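Local atomic coordinates of alcohol dehydrogenase superfamily protein (Novosphingobium aromaticivorans, PDB entry 3GAZ), a protein that probably acts as an NADP-dependent oxidoreductase of the medium-chain dehydrogenase/reductase superfamily. Residues A[103-108]-A[313-318]; A[124-129]-A[330-335]. All blocks are in the same frame, centred on the assembly; numbering follows the deposited sequence.

How the contacts relate
Contacts 1 and 2 lie with their centres about 10 Å apart, and both tie the C-terminal part of the chain back to its N-terminal part, which includes the GroES-like region. Their segments alternate along the sequence: 103-108, 124-129, 313-318, then 330-335. Helix 311-319 and strand 332-334, successive elements, supply the second segments of contact 1 and contact 2. The strand runs between helix 125-129 and the residues of contact 1. A332 turns toward that helix, while I331 and I333 turn the other way. I331 CG1 meets V318 CG2 at 3.6 Å, and I333 CD1 lies 3.8 Å from H105 NE2. The closing strand also joins the mixed sheet through strands 41-43 and 306-307.

Contact 1 (A[103-108]-A[313-318]); sequences GTHAQF and SAYDAV
H105 and Y315 meet edge to edge, H105 NE2 and CE1 against the hydroxyl end of Y315, joining an inverse gamma turn centred on H105, in the loop between strands 90-94 and 108-112 of the GroES-like domain, to helix 311-319 near the C-terminus. The polar link is a hydrogen bond in which H105 NE2 donates to Y315 OH at 3.0 Å. The hydroxyl lies almost exactly in the imidazole plane, just 1° out of it, but is displaced from the N-H direction toward CE1, which leaves the bond bent. Y315 OH is also hydrogen-bonded to D48 OD2, so this buried oxygen has two protein partners. Histidine and tyrosine suit the place because each carries a polar group at the far end of a rigid ring, and the backbones are well separated: the closest CA atoms, those of H105 and A314, are 11.5 Å apart.

The nonpolar part is an aromatic pair meeting rim to rim, with centroids 5.7 Å apart and planes inclined at 54°; neither ring covers the face of the other. With CG anti to the carbonyl carbon (chi1 -77°), the Y315 ring is sent off the helix toward H105, whose side chain approaches from the opposite direction.

Behind the histidine, the turn is held by backbone bonds from H105 to A11 and L67, while T104 OG1 bonds to S42 OG and D70 O. At the ring rims, H105 CE1 rests 3.6 Å from Y315 CE2.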
ATOM      1  N   GLY A 103      -4.321   3.823  -8.935  1.00 13.13           N
ATOM      2  CA  GLY A 103      -4.820   2.981 -10.010  1.00 12.02           C
ATOM      3  C   GLY A 103      -4.677   3.638 -11.370  1.00 12.36           C
ATOM      4  O   GLY A 103      -4.240   4.790 -11.470  1.00  9.85           O
ATOM      5  N   THR A 104      -5.057   2.926 -12.426  1.00 11.35           N
ATOM      6  CA  THR A 104      -4.928   3.485 -13.765  1.00 13.21           C
ATOM      7  C   THR A 104      -6.181   4.150 -14.338  1.00 13.21           C
ATOM      8  O   THR A 104      -6.185   4.553 -15.502  1.00 13.12           O
ATOM      9  CB  THR A 104      -4.395   2.424 -14.756  1.00 14.07           C
ATOM     10  OG1 THR A 104      -5.329   1.342 -14.868  1.00 12.74           O
ATOM     11  CG2 THR A 104      -3.053   1.887 -14.268  1.00 10.27           C
ATOM     12  N   HIS A 105      -7.243   4.260 -13.533  1.00 11.81           N
ATOM     13  CA  HIS A 105      -8.464   4.934 -13.980  1.00 10.90           C
ATOM     14  C   HIS A 105      -8.171   6.426 -13.804  1.00 12.52           C
ATOM     15  O   HIS A 105      -8.839   7.119 -13.032  1.00 12.53           O
ATOM     16  CB  HIS A 105      -9.662   4.559 -13.102  1.00 10.68           C
ATOM     17  CG  HIS A 105     -10.024   3.107 -13.147  1.00 11.94           C
ATOM     18  ND1 HIS A 105     -10.871   2.525 -12.227  1.00 12.67           N
ATOM     19  CD2 HIS A 105      -9.662   2.122 -14.002  1.00 11.35           C
ATOM     20  CE1 HIS A 105     -11.015   1.244 -12.515  1.00 12.77           C
ATOM     21  NE2 HIS A 105     -10.292   0.975 -13.588  1.00 13.10           N
ATOM     22  N   ALA A 106      -7.148   6.903 -14.505  1.00 12.80           N
ATOM     23  CA  ALA A 106      -6.731   8.299 -14.408  1.00 14.01           C
ATOM     24  C   ALA A 106      -6.029   8.740 -15.678  1.00 13.12           C
ATOM     25  O   ALA A 106      -5.504   7.917 -16.423  1.00 13.60           O
ATOM     26  CB  ALA A 106      -5.792   8.478 -13.217  1.00 14.14           C
ATOM     27  N   GLN A 107      -6.004  10.044 -15.919  1.00 13.23           N
ATOM     28  CA  GLN A 107      -5.350  10.554 -17.113  1.00 13.66           C
ATOM     29  C   GLN A 107      -3.835  10.423 -17.020  1.00 13.68           C
ATOM     30  O   GLN A 107      -3.166  10.307 -18.041  1.00 11.98           O
ATOM     31  CB  GLN A 107      -5.727  12.018 -17.349  1.00 14.67           C
ATOM     32  CG  GLN A 107      -7.194  12.228 -17.692  1.00 14.31           C
ATOM     33  CD  GLN A 107      -7.510  13.679 -17.978  1.00 16.92           C
ATOM     34  OE1 GLN A 107      -7.148  14.567 -17.202  1.00 15.30           O
ATOM     35  NE2 GLN A 107      -8.191  13.930 -19.095  1.00 15.90           N
ATOM     36  N   PHE A 108      -3.299  10.434 -15.797  1.00 12.38           N
ATOM     37  CA  PHE A 108      -1.852  10.324 -15.593  1.00 12.38           C
ATOM     38  C   PHE A 108      -1.485   9.414 -14.422  1.00 14.27           C
ATOM     39  O   PHE A 108      -2.294   9.162 -13.535  1.00 12.38           O
ATOM     40  CB  PHE A 108      -1.243  11.703 -15.316  1.00 13.79           C
ATOM     41  CG  PHE A 108      -1.454  12.698 -16.413  1.00 13.41           C
ATOM     42  CD1 PHE A 108      -0.552  12.790 -17.468  1.00 12.67           C
ATOM     43  CD2 PHE A 108      -2.561  13.543 -16.397  1.00 13.04           C
ATOM     44  CE1 PHE A 108      -0.750  13.714 -18.495  1.00 13.72           C
ATOM     45  CE2 PHE A 108      -2.767  14.468 -17.419  1.00 14.54           C
ATOM     46  CZ  PHE A 108      -1.862  14.554 -18.470  1.00 12.87           C
ATOM     47  N   SER A 313     -20.066   0.879 -16.076  1.00 16.56           N
ATOM     48  CA  SER A 313     -20.615   0.029 -17.130  1.00 18.28           C
ATOM     49  C   SER A 313     -19.551  -0.948 -17.621  1.00 17.11           C
ATOM     50  O   SER A 313     -19.856  -2.085 -17.974  1.00 17.05           O
ATOM     51  CB  SER A 313     -21.106   0.876 -18.310  1.00 19.29           C
ATOM     52  OG  SER A 313     -22.190   1.704 -17.929  1.00 24.24           O
ATOM     53  N   ALA A 314     -18.299  -0.500 -17.646  1.00 17.94           N
ATOM     54  CA  ALA A 314     -17.212  -1.365 -18.095  1.00 16.09           C
ATOM     55  C   ALA A 314     -17.118  -2.605 -17.209  1.00 17.72           C
ATOM     56  O   ALA A 314     -16.978  -3.724 -17.710  1.00 17.82           O
ATOM     57  CB  ALA A 314     -15.897  -0.604 -18.080  1.00 17.03           C
ATOM     58  N   TYR A 315     -17.201  -2.418 -15.892  1.00 15.47           N
ATOM     59  CA  TYR A 315     -17.120  -3.560 -14.990  1.00 15.60           C
ATOM     60  C   TYR A 315     -18.376  -4.422 -14.997  1.00 17.12           C
ATOM     61  O   TYR A 315     -18.308  -5.609 -14.689  1.00 16.70           O
ATOM     62  CB  TYR A 315     -16.770  -3.107 -13.571  1.00 14.46           C
ATOM     63  CG  TYR A 315     -15.297  -2.777 -13.451  1.00 14.32           C
ATOM     64  CD1 TYR A 315     -14.332  -3.788 -13.469  1.00 14.09           C
ATOM     65  CD2 TYR A 315     -14.862  -1.457 -13.424  1.00 13.73           C
ATOM     66  CE1 TYR A 315     -12.968  -3.485 -13.475  1.00 14.01           C
ATOM     67  CE2 TYR A 315     -13.504  -1.142 -13.430  1.00 14.29           C
ATOM     68  CZ  TYR A 315     -12.564  -2.155 -13.457  1.00 13.63           C
ATOM     69  OH  TYR A 315     -11.226  -1.836 -13.488  1.00 14.05           O
ATOM     70  N   ASP A 316     -19.522  -3.837 -15.338  1.00 17.03           N
ATOM     71  CA  ASP A 316     -20.741  -4.638 -15.414  1.00 19.12           C
ATOM     72  C   ASP A 316     -20.486  -5.661 -16.508  1.00 18.48           C
ATOM     73  O   ASP A 316     -20.975  -6.789 -16.453  1.00 18.38           O
ATOM     74  CB  ASP A 316     -21.954  -3.796 -15.814  1.00 22.33           C
ATOM     75  CG  ASP A 316     -22.475  -2.944 -14.680  1.00 25.27           C
ATOM     76  OD1 ASP A 316     -22.418  -3.398 -13.517  1.00 26.63           O
ATOM     77  OD2 ASP A 316     -22.959  -1.828 -14.960  1.00 28.59           O
ATOM     78  N   ALA A 317     -19.715  -5.247 -17.508  1.00 17.30           N
ATOM     79  CA  ALA A 317     -19.376  -6.112 -18.630  1.00 18.43           C
ATOM     80  C   ALA A 317     -18.337  -7.147 -18.205  1.00 19.86           C
ATOM     81  O   ALA A 317     -18.431  -8.325 -18.563  1.00 18.28           O
ATOM     82  CB  ALA A 317     -18.847  -5.267 -19.791  1.00 20.38           C
ATOM     83  N   VAL A 318     -17.338  -6.707 -17.446  1.00 19.70           N
ATOM     84  CA  VAL A 318     -16.301  -7.618 -16.968  1.00 19.70           C
ATOM     85  C   VAL A 318     -16.928  -8.761 -16.169  1.00 22.27           C
ATOM     86  O   VAL A 318     -16.499  -9.915 -16.262  1.00 22.70           O
ATOM     87  CB  VAL A 318     -15.292  -6.889 -16.053  1.00 18.02           C
ATOM     88  CG1 VAL A 318     -14.367  -7.902 -15.388  1.00 20.10           C
ATOM     89  CG2 VAL A 318     -14.483  -5.897 -16.861  1.00 13.77           C
TER

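Contact 2 (A[124-129]-A[330-335]); sequences TMRQAS and KIAITV
R126 faces A332 and T334 where short helix 125-129 packs onto the C-terminal strand of the mixed sheet in this dehydrogenase-superfamily fold. Its NH2 is held by D302 O, while NH1 reaches the A332 backbone through two waters. Water 1 accepts hydrogen bonds from R126 NH1 and, at 3.0 Å, from A332 N. Water 2 donates to A332 O at 2.7 Å, is hydrogen-bonded to T334 OG1, and takes a weak bond from the same NH1. The direct approach of NH1 to A332 O, 3.3 Å, is in the guanidinium plane, but its angle is too poor for a hydrogen bond. Arginine combines this polar edge with a long aliphatic stem, whose CD lies 3.7 Å from T334 OG1. The methyl of A332 projects from the strand toward the helix, CB 3.5 Å from S129 OG and also against the R126 stem; a compact side chain suits a place where the CA atoms of R126 and A332 are 5.6 Å apart.

A bend at chi3 (48°) brings NH1 to the strand's waters; NH1 also bonds weakly to R304 O, which like D302 precedes strand 306-307. Putting an alanine at R126 would probably leave the D302 carbonyl and both waters without their arginine partner and open a gap beside T334. S129 OG donates to R126 O at 2.7 Å, which satisfies the hydroxyl. The helix start is fixed by a capping box: T124 OG1 accepts from Q127 N, and Q127 OE1 from T124 N.

Helix and strand axes approach to 8.1 Å at 140°. M125, A128 and S129 pack on strand 70-78, while strand 332-334 pairs with strands 41-43 and 306-307, and I331 and I333 lean on helix 311-319.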
ATOM      1  N   THR A 124      -3.033  -1.589 -30.589  1.00 17.93           N
ATOM      2  CA  THR A 124      -3.632  -0.291 -30.320  1.00 18.09           C
ATOM      3  C   THR A 124      -3.470  -0.113 -28.809  1.00 17.85           C
ATOM      4  O   THR A 124      -3.109  -1.061 -28.112  1.00 15.79           O
ATOM      5  CB  THR A 124      -5.136  -0.274 -30.651  1.00 19.46           C
ATOM      6  OG1 THR A 124      -5.824  -1.176 -29.773  1.00 17.85           O
ATOM      7  CG2 THR A 124      -5.371  -0.685 -32.107  1.00 18.82           C
HETATM    8  N   MSE A 125      -3.728   1.084 -28.296  1.00 15.96           N
HETATM    9  CA  MSE A 125      -3.594   1.309 -26.862  1.00 15.77           C
HETATM   10  C   MSE A 125      -4.539   0.402 -26.064  1.00 15.67           C
HETATM   11  O   MSE A 125      -4.179  -0.097 -24.995  1.00 14.95           O
HETATM   12  CB  MSE A 125      -3.855   2.782 -26.532  1.00 13.93           C
HETATM   13  CG  MSE A 125      -2.714   3.730 -26.942  1.00 12.49           C
HETATM   14 SE   MSE A 125      -1.232   3.586 -25.882  1.00  6.32          SE
HETATM   15  CE  MSE A 125      -0.060   4.640 -26.782  1.00 14.21           C
ATOM     16  N   ARG A 126      -5.743   0.186 -26.587  1.00 14.57           N
ATOM     17  CA  ARG A 126      -6.714  -0.676 -25.916  1.00 15.39           C
ATOM     18  C   ARG A 126      -6.176  -2.102 -25.818  1.00 16.15           C
ATOM     19  O   ARG A 126      -6.197  -2.708 -24.748  1.00 14.74           O
ATOM     20  CB  ARG A 126      -8.047  -0.673 -26.677  1.00 16.78           C
ATOM     21  CG  ARG A 126      -9.017   0.438 -26.252  1.00 16.54           C
ATOM     22  CD  ARG A 126     -10.125   0.649 -27.289  1.00 15.79           C
ATOM     23  NE  ARG A 126     -10.752  -0.602 -27.713  1.00 13.97           N
ATOM     24  CZ  ARG A 126     -11.558  -1.344 -26.956  1.00 17.89           C
ATOM     25  NH1 ARG A 126     -11.855  -0.967 -25.720  1.00 15.72           N
ATOM     26  NH2 ARG A 126     -12.063  -2.473 -27.438  1.00 18.21           N
ATOM     27  N   GLN A 127      -5.685  -2.630 -26.939  1.00 15.60           N
ATOM     28  CA  GLN A 127      -5.145  -3.988 -26.977  1.00 15.04           C
ATOM     29  C   GLN A 127      -3.993  -4.202 -25.998  1.00 15.13           C
ATOM     30  O   GLN A 127      -3.934  -5.218 -25.309  1.00 15.05           O
ATOM     31  CB  GLN A 127      -4.646  -4.329 -28.383  1.00 15.86           C
ATOM     32  CG  GLN A 127      -5.719  -4.615 -29.408  1.00 14.49           C
ATOM     33  CD  GLN A 127      -5.117  -4.892 -30.775  1.00 18.61           C
ATOM     34  OE1 GLN A 127      -4.415  -4.051 -31.334  1.00 18.81           O
ATOM     35  NE2 GLN A 127      -5.380  -6.077 -31.315  1.00 18.72           N
ATOM     36  N   ALA A 128      -3.066  -3.251 -25.958  1.00 13.37           N
ATOM     37  CA  ALA A 128      -1.912  -3.354 -25.078  1.00 12.32           C
ATOM     38  C   ALA A 128      -2.287  -3.223 -23.604  1.00 13.75           C
ATOM     39  O   ALA A 128      -1.683  -3.869 -22.751  1.00 12.19           O
ATOM     40  CB  ALA A 128      -0.885  -2.295 -25.450  1.00 10.76           C
ATOM     41  N   SER A 129      -3.290  -2.397 -23.311  1.00 12.30           N
ATOM     42  CA  SER A 129      -3.713  -2.172 -21.928  1.00 13.84           C
ATOM     43  C   SER A 129      -4.274  -3.397 -21.191  1.00 12.72           C
ATOM     44  O   SER A 129      -4.220  -3.454 -19.964  1.00 14.14           O
ATOM     45  CB  SER A 129      -4.744  -1.041 -21.870  1.00 12.69           C
ATOM     46  OG  SER A 129      -6.004  -1.465 -22.364  1.00 13.78           O
ATOM     47  N   LYS A 330     -11.000  -9.339 -22.879  1.00 13.58           N
ATOM     48  CA  LYS A 330     -10.972  -8.400 -21.767  1.00 12.33           C
ATOM     49  C   LYS A 330     -11.537  -7.024 -22.122  1.00 13.33           C
ATOM     50  O   LYS A 330     -11.691  -6.684 -23.295  1.00 11.56           O
ATOM     51  CB  LYS A 330      -9.540  -8.298 -21.219  1.00 11.78           C
ATOM     52  CG  LYS A 330      -9.044  -9.619 -20.606  1.00 13.06           C
ATOM     53  CD  LYS A 330      -7.605  -9.542 -20.092  1.00 15.19           C
ATOM     54  CE  LYS A 330      -7.427  -8.425 -19.064  1.00 14.64           C
ATOM     55  NZ  LYS A 330      -8.332  -8.582 -17.894  1.00 13.95           N
ATOM     56  N   ILE A 331     -11.857  -6.247 -21.090  1.00 12.30           N
ATOM     57  CA  ILE A 331     -12.425  -4.916 -21.253  1.00 13.42           C
ATOM     58  C   ILE A 331     -11.381  -3.835 -21.010  1.00 15.48           C
ATOM     59  O   ILE A 331     -10.667  -3.863 -20.005  1.00 15.71           O
ATOM     60  CB  ILE A 331     -13.583  -4.675 -20.250  1.00 13.99           C
ATOM     61  CG1 ILE A 331     -14.700  -5.697 -20.474  1.00 15.68           C
ATOM     62  CG2 ILE A 331     -14.105  -3.248 -20.390  1.00 12.99           C
ATOM     63  CD1 ILE A 331     -15.441  -5.542 -21.793  1.00 17.81           C
ATOM     64  N   ALA A 332     -11.307  -2.879 -21.931  1.00 14.14           N
ATOM     65  CA  ALA A 332     -10.368  -1.775 -21.820  1.00 14.21           C
ATOM     66  C   ALA A 332     -11.134  -0.456 -21.777  1.00 15.07           C
ATOM     67  O   ALA A 332     -12.132  -0.270 -22.479  1.00 13.98           O
ATOM     68  CB  ALA A 332      -9.409  -1.774 -23.000  1.00 12.55           C
ATOM     69  N   ILE A 333     -10.664   0.449 -20.931  1.00 14.22           N
ATOM     70  CA  ILE A 333     -11.275   1.759 -20.795  1.00 14.90           C
ATOM     71  C   ILE A 333     -10.414   2.734 -21.577  1.00 14.91           C
ATOM     72  O   ILE A 333      -9.199   2.747 -21.415  1.00 12.44           O
ATOM     73  CB  ILE A 333     -11.287   2.218 -19.322  1.00 16.86           C
ATOM     74  CG1 ILE A 333     -12.150   1.272 -18.486  1.00 15.76           C
ATOM     75  CG2 ILE A 333     -11.785   3.663 -19.230  1.00 13.88           C
ATOM     76  CD1 ILE A 333     -11.902   1.398 -16.997  1.00 18.08           C
ATOM     77  N   THR A 334     -11.040   3.542 -22.428  1.00 15.30           N
ATOM     78  CA  THR A 334     -10.289   4.527 -23.191  1.00 16.59           C
ATOM     79  C   THR A 334     -10.252   5.815 -22.385  1.00 17.37           C
ATOM     80  O   THR A 334     -11.268   6.495 -22.240  1.00 18.04           O
ATOM     81  CB  THR A 334     -10.936   4.819 -24.556  1.00 16.45           C
ATOM     82  OG1 THR A 334     -10.982   3.615 -25.331  1.00 17.53           O
ATOM     83  CG2 THR A 334     -10.125   5.873 -25.302  1.00 17.82           C
ATOM     84  N   VAL A 335      -9.078   6.138 -21.857  1.00 18.55           N
ATOM     85  CA  VAL A 335      -8.895   7.346 -21.058  1.00 19.65           C
ATOM     86  C   VAL A 335      -8.663   8.550 -21.963  1.00 22.24           C
ATOM     87  O   VAL A 335      -9.287   9.592 -21.793  1.00 23.40           O
ATOM     88  CB  VAL A 335      -7.691   7.198 -20.097  1.00 16.91           C
ATOM     89  CG1 VAL A 335      -7.398   8.525 -19.413  1.00 14.78           C
ATOM     90  CG2 VAL A 335      -7.991   6.120 -19.055  1.00 16.53           C
TER
HETATM   91  O   HOH W   1     -13.120  -3.575 -24.201  1.00 13.19           O
HETATM   92  O   HOH W   2     -12.493   1.487 -24.448  1.00 14.27           O